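Local coordinates for quinonprotein alcohol dehydrogenase-like protein (Bacteroides thetaiotaomicron VPI-5482, PDB 4R5O) that is of unknown function but binds calcium ions and couples an immunoglobulin-like beta-sandwich domain to a seven-bladed beta-propeller, at residues Y341-K351 against A362-I373; T389-I400 against T412-I423. One frame throughout, in Å; residues are numbered along the deposited sequence.

In the fold
Contacts 1 and 2 follow one another along the chain on the same side of the chain's centre and share a sheet: strand 371-379, which closes contact 1, pairs with strand 386-392, which opens contact 2, through a probable hydrogen bond from Thr391 N to Ser372 O. Both are partly buried. Contact 1 packs the hairpin of one sheet against the loop leading into the next; a single bulged bridge holds it, and aromatic and proline packing dominates at its more open end. Contact 2 is a bulged antiparallel hairpin inside a sheet, extended to strand 422-424, which probably closes the ring. Its buried part is mostly aliphatic, with two small hydroxyl side chains, while its outer edge carries carboxylates and a calcium ion.

Contact 1: Y341-K351 against A362-I373; sequences YLVSTDGAIYK and APFIAAESGVSI
Ile349 and Ile365 form a single antiparallel bridge, widened into a classic beta bulge, that fastens the loop before strand 371-379 to the edge strand 349-353 of the preceding propeller sheet. Ile349 N donates almost straight to Ile365 O (2.8 Å, 173° at the hydrogen), while Ile349 O takes two protons, one from Phe364 N at 2.7 Å and one from Ile365 N at 3.1 Å. On one side of this bridge Pro363 lies alongside Tyr350, its CA over a face of the ring, 3.9 Å from the centroid, and its CG against CZ and OH. With an alanine in place of Tyr350, Pro363 would probably lose the surface it rests on and Phe316 its stacking partner. Phe364, with CG swung anti to its backbone N (chi1 163°), turns its ring so that Lys351 CD lies over one face; the two CB atoms, of Lys351 and Phe364, are 3.6 Å apart. The Tyr341 ring meets the Phe364 ring obliquely, centroids 5.5 Å apart and planes at 50°. Farther along, Ile373 CD1 touches both Val343 CG1 and Ile349 CD1, each at 3.6 Å, joining the apolar side chains of the two sheets. Ile349 and Ile373 also touch Val388 of strand 386-392, and Leu377 of strand 371-379 packs on Tyr341, Val343 and Ile349.

Contact 2: T389-I400 against T412-I423; sequences TYTEERKDESKI and TVDCGESVPSQI. With CA (calcium ion), chain M.
Ile400 pairs with Val413 in the antiparallel hairpin of strands 397-403 and 409-416, two N-H to O bonds, Ile400 N to Val413 O and Val413 N to Ile400 O, both 2.9 Å, framing the pair. From there its side chain runs inward. CB sits 4.0 Å from Val413 CB. With CG1 anti to the carbonyl carbon (chi1 -59°), that branch is carried over Pro420 and CG2 toward Ile423: CG2 meets Ile423 CD1 at 3.7 Å, tip to tip, whereas CG1 slides along Pro420, 3.6 Å from its CG, and also touches Cys415 SG. CD1, at the tip, stays on Pro420, against CG and CB, and also comes near Ile423 CD1. Thr389 CG2 packs on the same proline at CD, and a water bound to Thr389 OG1 reaches Pro420 O weakly.

Toward the turn the register slips in a classic beta bulge: Ser398 O accepts from Cys415 N at 2.8 Å and only weakly from Gly416 N, which also donates to Asp414 OD1 in an Asx turn, from above the carboxylate plane. Ser398 N returns a bond to Gly416 O, 2.8 Å. Gly416, at positive phi, is part of the type II' turn from Cys415 to Ser418. Val419 CG2 lies against Ser398 OG, which shares a hydrogen bond with Thr391 OG1. At the other end Thr412 O binds a calcium ion at 2.3 Å, together with two waters.

Past the turn the chain enters strand 422-424, which pairs with strand 103-108, a pairing that probably closes the propeller ring; Tyr106 of that strand packs on Ile400 and Val413, and Phe104 on Ile423.

Contact 1: Y341-K351 against A362-I373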
# COMPACT_ATOMS: atom_id res chain seq x y z
N TYR A 341 5.28 -18.63 -7.87
CA TYR A 341 5.84 -17.85 -8.96
C TYR A 341 7.13 -17.19 -8.46
O TYR A 341 7.13 -16.65 -7.36
CB TYR A 341 4.84 -16.81 -9.48
CG TYR A 341 3.61 -17.41 -10.12
CD1 TYR A 341 3.60 -17.78 -11.45
CD2 TYR A 341 2.42 -17.53 -9.40
CE1 TYR A 341 2.45 -18.32 -12.05
CE2 TYR A 341 1.27 -18.05 -9.98
CZ TYR A 341 1.29 -18.45 -11.31
OH TYR A 341 0.16 -18.94 -11.91
N LEU A 342 8.22 -17.27 -9.24
CA LEU A 342 9.49 -16.65 -8.86
C LEU A 342 10.15 -16.08 -10.12
O LEU A 342 9.86 -16.54 -11.22
CB LEU A 342 10.44 -17.59 -8.07
CG LEU A 342 11.00 -18.90 -8.66
CD1 LEU A 342 12.01 -19.48 -7.72
CD2 LEU A 342 9.93 -19.96 -8.89
N VAL A 343 10.97 -15.01 -9.94
CA VAL A 343 11.62 -14.24 -11.01
C VAL A 343 13.11 -14.54 -11.12
O VAL A 343 13.83 -14.46 -10.13
CB VAL A 343 11.44 -12.72 -10.78
CG1 VAL A 343 11.86 -11.93 -12.02
CG2 VAL A 343 10.02 -12.37 -10.39
N SER A 344 13.57 -14.83 -12.33
CA SER A 344 14.97 -15.05 -12.62
C SER A 344 15.63 -13.69 -12.84
O SER A 344 14.95 -12.69 -13.11
CB SER A 344 15.17 -15.98 -13.80
OG SER A 344 14.63 -15.44 -14.99
N THR A 345 16.98 -13.67 -12.73
CA THR A 345 17.80 -12.47 -12.86
C THR A 345 17.66 -11.79 -14.29
O THR A 345 18.01 -10.61 -14.40
CB THR A 345 19.28 -12.81 -12.56
OG1 THR A 345 19.99 -11.62 -12.23
CG2 THR A 345 19.97 -13.62 -13.66
N ASP A 346 17.11 -12.50 -15.33
CA ASP A 346 16.89 -12.00 -16.70
C ASP A 346 15.49 -11.35 -16.87
O ASP A 346 15.23 -10.68 -17.88
CB ASP A 346 17.07 -13.12 -17.76
CG ASP A 346 16.68 -14.55 -17.38
OD1 ASP A 346 17.20 -15.06 -16.34
OD2 ASP A 346 16.04 -15.23 -18.22
N GLY A 347 14.62 -11.51 -15.88
CA GLY A 347 13.28 -10.94 -15.93
C GLY A 347 12.22 -11.92 -16.40
O GLY A 347 11.15 -11.50 -16.85
N ALA A 348 12.52 -13.22 -16.32
CA ALA A 348 11.61 -14.32 -16.64
C ALA A 348 10.89 -14.78 -15.37
O ALA A 348 11.41 -14.60 -14.27
CB ALA A 348 12.36 -15.49 -17.30
N ILE A 349 9.69 -15.33 -15.52
CA ILE A 349 8.91 -15.81 -14.40
C ILE A 349 8.80 -17.29 -14.57
O ILE A 349 8.55 -17.78 -15.67
CB ILE A 349 7.53 -15.08 -14.30
CG1 ILE A 349 7.77 -13.60 -13.91
CG2 ILE A 349 6.57 -15.74 -13.29
CD1 ILE A 349 6.75 -12.70 -14.33
N TYR A 350 9.08 -17.99 -13.49
CA TYR A 350 8.98 -19.42 -13.36
C TYR A 350 7.79 -19.75 -12.47
O TYR A 350 7.57 -19.06 -11.48
CB TYR A 350 10.28 -20.01 -12.81
CG TYR A 350 11.41 -19.99 -13.80
CD1 TYR A 350 12.19 -18.85 -13.99
CD2 TYR A 350 11.73 -21.13 -14.55
CE1 TYR A 350 13.23 -18.83 -14.93
CE2 TYR A 350 12.77 -21.12 -15.47
CZ TYR A 350 13.52 -19.97 -15.66
OH TYR A 350 14.57 -19.94 -16.55
N LYS A 351 7.00 -20.74 -12.88
CA LYS A 351 5.86 -21.26 -12.11
C LYS A 351 6.28 -22.58 -11.52
O LYS A 351 6.30 -23.59 -12.22
CB LYS A 351 4.59 -21.38 -12.97
CG LYS A 351 3.41 -21.94 -12.20
CD LYS A 351 2.08 -21.92 -12.96
CE LYS A 351 1.91 -22.98 -14.02
NZ LYS A 351 0.57 -22.86 -14.64
N ALA A 362 11.75 -24.60 -17.70
CA ALA A 362 11.50 -23.48 -18.62
C ALA A 362 10.63 -22.41 -17.95
O ALA A 362 9.80 -22.77 -17.11
CB ALA A 362 10.83 -23.99 -19.89
N PRO A 363 10.79 -21.09 -18.31
CA PRO A 363 9.93 -20.06 -17.70
C PRO A 363 8.48 -20.20 -18.09
O PRO A 363 8.17 -20.73 -19.15
CB PRO A 363 10.48 -18.74 -18.26
CG PRO A 363 11.77 -19.05 -18.84
CD PRO A 363 11.72 -20.48 -19.27
N PHE A 364 7.59 -19.74 -17.20
CA PHE A 364 6.16 -19.69 -17.43
C PHE A 364 5.87 -18.48 -18.30
O PHE A 364 5.06 -18.56 -19.23
CB PHE A 364 5.41 -19.66 -16.08
CG PHE A 364 3.97 -19.21 -16.13
CD1 PHE A 364 3.00 -19.99 -16.74
CD2 PHE A 364 3.58 -18.03 -15.50
CE1 PHE A 364 1.67 -19.57 -16.78
CE2 PHE A 364 2.25 -17.61 -15.54
CZ PHE A 364 1.30 -18.38 -16.18
N ILE A 365 6.57 -17.36 -17.98
CA ILE A 365 6.55 -16.10 -18.71
C ILE A 365 7.99 -15.78 -19.06
O ILE A 365 8.82 -15.60 -18.17
CB ILE A 365 5.83 -14.96 -17.94
CG1 ILE A 365 4.36 -15.33 -17.68
CG2 ILE A 365 5.93 -13.64 -18.72
CD1 ILE A 365 3.70 -14.50 -16.65
N ALA A 366 8.29 -15.75 -20.36
CA ALA A 366 9.62 -15.46 -20.90
C ALA A 366 10.06 -14.03 -20.61
O ALA A 366 9.23 -13.13 -20.48
CB ALA A 366 9.62 -15.70 -22.40
N ALA A 367 11.37 -13.83 -20.52
CA ALA A 367 11.95 -12.51 -20.32
C ALA A 367 11.92 -11.70 -21.63
O ALA A 367 11.89 -12.29 -22.71
CB ALA A 367 13.39 -12.66 -19.83
N GLU A 368 11.90 -10.37 -21.52
CA GLU A 368 11.98 -9.45 -22.65
C GLU A 368 13.28 -8.69 -22.51
O GLU A 368 13.58 -8.20 -21.41
CB GLU A 368 10.76 -8.53 -22.75
CG GLU A 368 9.65 -8.99 -23.70
CD GLU A 368 8.86 -10.24 -23.34
OE1 GLU A 368 8.46 -10.38 -22.16
OE2 GLU A 368 8.52 -11.00 -24.27
N SER A 369 14.10 -8.63 -23.60
CA SER A 369 15.41 -7.96 -23.55
C SER A 369 15.24 -6.44 -23.26
O SER A 369 14.31 -5.78 -23.77
CB SER A 369 16.21 -8.18 -24.83
OG SER A 369 15.54 -7.73 -25.99
N GLY A 370 16.10 -5.95 -22.34
CA GLY A 370 16.10 -4.56 -21.89
C GLY A 370 14.94 -4.16 -21.00
O GLY A 370 14.70 -2.97 -20.75
N VAL A 371 14.21 -5.18 -20.50
CA VAL A 371 13.06 -5.08 -19.60
C VAL A 371 13.34 -5.97 -18.39
O VAL A 371 13.67 -7.16 -18.54
CB VAL A 371 11.72 -5.44 -20.29
CG1 VAL A 371 10.54 -5.12 -19.40
CG2 VAL A 371 11.55 -4.71 -21.62
N SER A 372 13.24 -5.38 -17.19
CA SER A 372 13.48 -6.14 -15.97
C SER A 372 12.29 -5.98 -15.02
O SER A 372 11.54 -5.01 -15.13
CB SER A 372 14.78 -5.70 -15.31
OG SER A 372 14.78 -4.31 -15.02
N ILE A 373 12.11 -6.98 -14.11
CA ILE A 373 11.05 -7.00 -13.10
C ILE A 373 11.66 -6.33 -11.88
O ILE A 373 12.69 -6.77 -11.37
CB ILE A 373 10.53 -8.45 -12.87
CG1 ILE A 373 9.90 -8.96 -14.21
CG2 ILE A 373 9.52 -8.50 -11.70
CD1 ILE A 373 9.54 -10.35 -14.28

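Contact 2: T389-I400 against T412-I423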
# COMPACT_ATOMS: atom_id res chain seq x y z
N THR A 389 5.58 -6.22 -12.21
CA THR A 389 6.07 -4.85 -12.38
C THR A 389 7.34 -4.88 -13.23
O THR A 389 8.34 -5.47 -12.83
CB THR A 389 6.30 -4.17 -11.04
OG1 THR A 389 5.09 -4.21 -10.28
CG2 THR A 389 6.80 -2.76 -11.16
N TYR A 390 7.28 -4.25 -14.42
CA TYR A 390 8.38 -4.14 -15.37
C TYR A 390 8.92 -2.72 -15.46
O TYR A 390 8.15 -1.77 -15.27
CB TYR A 390 7.93 -4.58 -16.78
CG TYR A 390 7.53 -6.02 -16.93
CD1 TYR A 390 8.48 -7.01 -17.10
CD2 TYR A 390 6.20 -6.38 -17.03
CE1 TYR A 390 8.12 -8.34 -17.30
CE2 TYR A 390 5.82 -7.70 -17.23
CZ TYR A 390 6.79 -8.69 -17.36
OH TYR A 390 6.43 -10.00 -17.56
N THR A 391 10.23 -2.58 -15.80
CA THR A 391 10.87 -1.29 -16.05
C THR A 391 11.77 -1.44 -17.26
O THR A 391 12.60 -2.35 -17.30
CB THR A 391 11.63 -0.75 -14.83
OG1 THR A 391 10.73 -0.62 -13.72
CG2 THR A 391 12.29 0.59 -15.10
N GLU A 392 11.57 -0.54 -18.26
CA GLU A 392 12.43 -0.45 -19.44
C GLU A 392 13.66 0.30 -18.98
O GLU A 392 13.57 1.47 -18.61
CB GLU A 392 11.73 0.19 -20.65
CG GLU A 392 10.65 -0.67 -21.30
CD GLU A 392 10.09 -0.18 -22.63
OE1 GLU A 392 10.84 0.44 -23.41
OE2 GLU A 392 8.92 -0.52 -22.92
N GLU A 393 14.79 -0.43 -18.90
CA GLU A 393 16.09 0.01 -18.38
C GLU A 393 16.59 1.31 -19.04
O GLU A 393 17.01 2.23 -18.33
CB GLU A 393 17.15 -1.10 -18.61
CG GLU A 393 16.78 -2.47 -18.01
CD GLU A 393 17.71 -3.64 -18.29
OE1 GLU A 393 18.69 -3.47 -19.06
OE2 GLU A 393 17.44 -4.74 -17.75
N ARG A 394 16.53 1.38 -20.39
CA ARG A 394 17.03 2.50 -21.17
C ARG A 394 16.21 3.79 -21.04
O ARG A 394 16.81 4.86 -21.12
CB ARG A 394 17.08 2.12 -22.66
N LYS A 395 14.86 3.72 -20.89
CA LYS A 395 14.04 4.95 -20.88
C LYS A 395 13.43 5.28 -19.48
O LYS A 395 12.98 6.42 -19.30
CB LYS A 395 12.89 4.83 -21.92
CG LYS A 395 11.91 6.02 -22.03
CD LYS A 395 12.50 7.36 -22.47
CE LYS A 395 11.47 8.47 -22.37
NZ LYS A 395 12.02 9.78 -22.81
N ASP A 396 13.47 4.35 -18.50
CA ASP A 396 12.89 4.54 -17.15
C ASP A 396 11.34 4.74 -17.28
O ASP A 396 10.77 5.79 -16.93
CB ASP A 396 13.54 5.71 -16.35
CG ASP A 396 12.98 5.94 -14.94
OD1 ASP A 396 12.72 4.94 -14.22
OD2 ASP A 396 12.82 7.12 -14.55
N GLU A 397 10.69 3.71 -17.81
CA GLU A 397 9.25 3.68 -17.96
C GLU A 397 8.79 2.34 -17.39
O GLU A 397 9.29 1.27 -17.77
CB GLU A 397 8.79 3.94 -19.40
CG GLU A 397 9.60 3.24 -20.48
CD GLU A 397 9.41 3.77 -21.89
OE1 GLU A 397 8.70 4.79 -22.07
OE2 GLU A 397 10.07 3.22 -22.81
N SER A 398 7.92 2.42 -16.37
CA SER A 398 7.43 1.26 -15.66
C SER A 398 5.96 1.01 -15.94
O SER A 398 5.17 1.93 -16.19
CB SER A 398 7.65 1.44 -14.17
OG SER A 398 9.04 1.57 -13.91
N LYS A 399 5.60 -0.27 -15.86
CA LYS A 399 4.25 -0.73 -16.08
C LYS A 399 3.93 -1.90 -15.15
O LYS A 399 4.83 -2.59 -14.68
CB LYS A 399 4.04 -1.14 -17.55
CG LYS A 399 4.94 -2.28 -18.02
CD LYS A 399 4.73 -2.58 -19.48
CE LYS A 399 5.74 -3.57 -20.00
NZ LYS A 399 5.51 -3.85 -21.43
N ILE A 400 2.63 -2.11 -14.89
CA ILE A 400 2.13 -3.26 -14.15
C ILE A 400 1.38 -4.11 -15.17
O ILE A 400 0.40 -3.65 -15.75
CB ILE A 400 1.28 -2.92 -12.89
CG1 ILE A 400 2.07 -2.08 -11.89
CG2 ILE A 400 0.75 -4.20 -12.25
CD1 ILE A 400 1.23 -1.51 -10.76
N THR A 412 -2.56 -3.54 -18.55
CA THR A 412 -1.30 -2.83 -18.56
C THR A 412 -1.58 -1.50 -17.88
O THR A 412 -2.44 -0.75 -18.35
CB THR A 412 -0.70 -2.72 -19.97
OG1 THR A 412 -0.53 -4.03 -20.52
CG2 THR A 412 0.65 -2.00 -19.98
N VAL A 413 -0.93 -1.26 -16.75
CA VAL A 413 -1.05 -0.02 -16.00
C VAL A 413 0.23 0.77 -16.23
O VAL A 413 1.30 0.32 -15.84
CB VAL A 413 -1.33 -0.28 -14.49
CG1 VAL A 413 -1.64 1.02 -13.75
CG2 VAL A 413 -2.45 -1.29 -14.30
N ASP A 414 0.14 1.91 -16.93
CA ASP A 414 1.32 2.72 -17.19
C ASP A 414 1.64 3.49 -15.92
O ASP A 414 0.74 4.08 -15.32
CB ASP A 414 1.12 3.64 -18.41
CG ASP A 414 2.34 4.45 -18.84
OD1 ASP A 414 3.48 4.09 -18.44
OD2 ASP A 414 2.17 5.42 -19.62
N CYS A 415 2.89 3.41 -15.47
CA CYS A 415 3.30 4.06 -14.23
C CYS A 415 4.34 5.15 -14.51
O CYS A 415 4.67 5.92 -13.60
CB CYS A 415 3.83 3.02 -13.24
SG CYS A 415 2.58 1.84 -12.66
N GLY A 416 4.82 5.21 -15.75
CA GLY A 416 5.80 6.19 -16.18
C GLY A 416 7.13 6.08 -15.47
O GLY A 416 7.67 4.99 -15.33
N GLU A 417 7.63 7.21 -14.99
CA GLU A 417 8.93 7.38 -14.34
C GLU A 417 8.94 6.90 -12.88
O GLU A 417 10.02 6.76 -12.29
CB GLU A 417 9.33 8.86 -14.37
CG GLU A 417 9.67 9.34 -15.77
CD GLU A 417 9.98 10.81 -15.91
OE1 GLU A 417 9.47 11.61 -15.09
OE2 GLU A 417 10.66 11.17 -16.89
N SER A 418 7.75 6.66 -12.30
CA SER A 418 7.62 6.23 -10.92
C SER A 418 7.31 4.73 -10.87
O SER A 418 6.24 4.29 -11.29
CB SER A 418 6.55 7.05 -10.20
OG SER A 418 5.30 7.00 -10.87
N VAL A 419 8.29 3.95 -10.35
CA VAL A 419 8.22 2.49 -10.20
C VAL A 419 7.28 2.11 -9.04
O VAL A 419 7.53 2.52 -7.90
CB VAL A 419 9.62 1.85 -9.97
CG1 VAL A 419 9.53 0.33 -9.92
CG2 VAL A 419 10.62 2.28 -11.04
N PRO A 420 6.23 1.28 -9.28
CA PRO A 420 5.40 0.83 -8.16
C PRO A 420 6.20 -0.13 -7.29
O PRO A 420 6.96 -0.96 -7.82
CB PRO A 420 4.17 0.19 -8.81
CG PRO A 420 4.49 0.08 -10.25
CD PRO A 420 5.81 0.67 -10.56
N SER A 421 6.11 0.02 -5.97
CA SER A 421 6.91 -0.79 -5.04
C SER A 421 6.14 -2.00 -4.50
O SER A 421 6.77 -2.99 -4.07
CB SER A 421 7.36 0.06 -3.86
OG SER A 421 6.28 0.69 -3.20
N GLN A 422 4.80 -1.92 -4.51
CA GLN A 422 3.92 -2.95 -3.96
C GLN A 422 2.50 -2.82 -4.50
O GLN A 422 2.09 -1.72 -4.83
CB GLN A 422 3.94 -2.77 -2.45
CG GLN A 422 3.18 -3.79 -1.68
CD GLN A 422 3.51 -3.63 -0.27
OE1 GLN A 422 4.16 -2.67 0.12
NE2 GLN A 422 3.09 -4.59 0.52
N ILE A 423 1.75 -3.93 -4.55
CA ILE A 423 0.36 -4.10 -4.97
C ILE A 423 -0.39 -4.68 -3.79
O ILE A 423 0.07 -5.63 -3.17
CB ILE A 423 0.25 -4.97 -6.26
CG1 ILE A 423 0.91 -4.22 -7.44
CG2 ILE A 423 -1.23 -5.35 -6.58
CD1 ILE A 423 0.92 -4.91 -8.65
CA CA M . -3.56 1.01 -19.28
O HOH W 1 4.64 -3.52 -7.83
O HOH W 2 -3.89 2.38 -17.02
O HOH W 3 -1.32 1.59 -20.41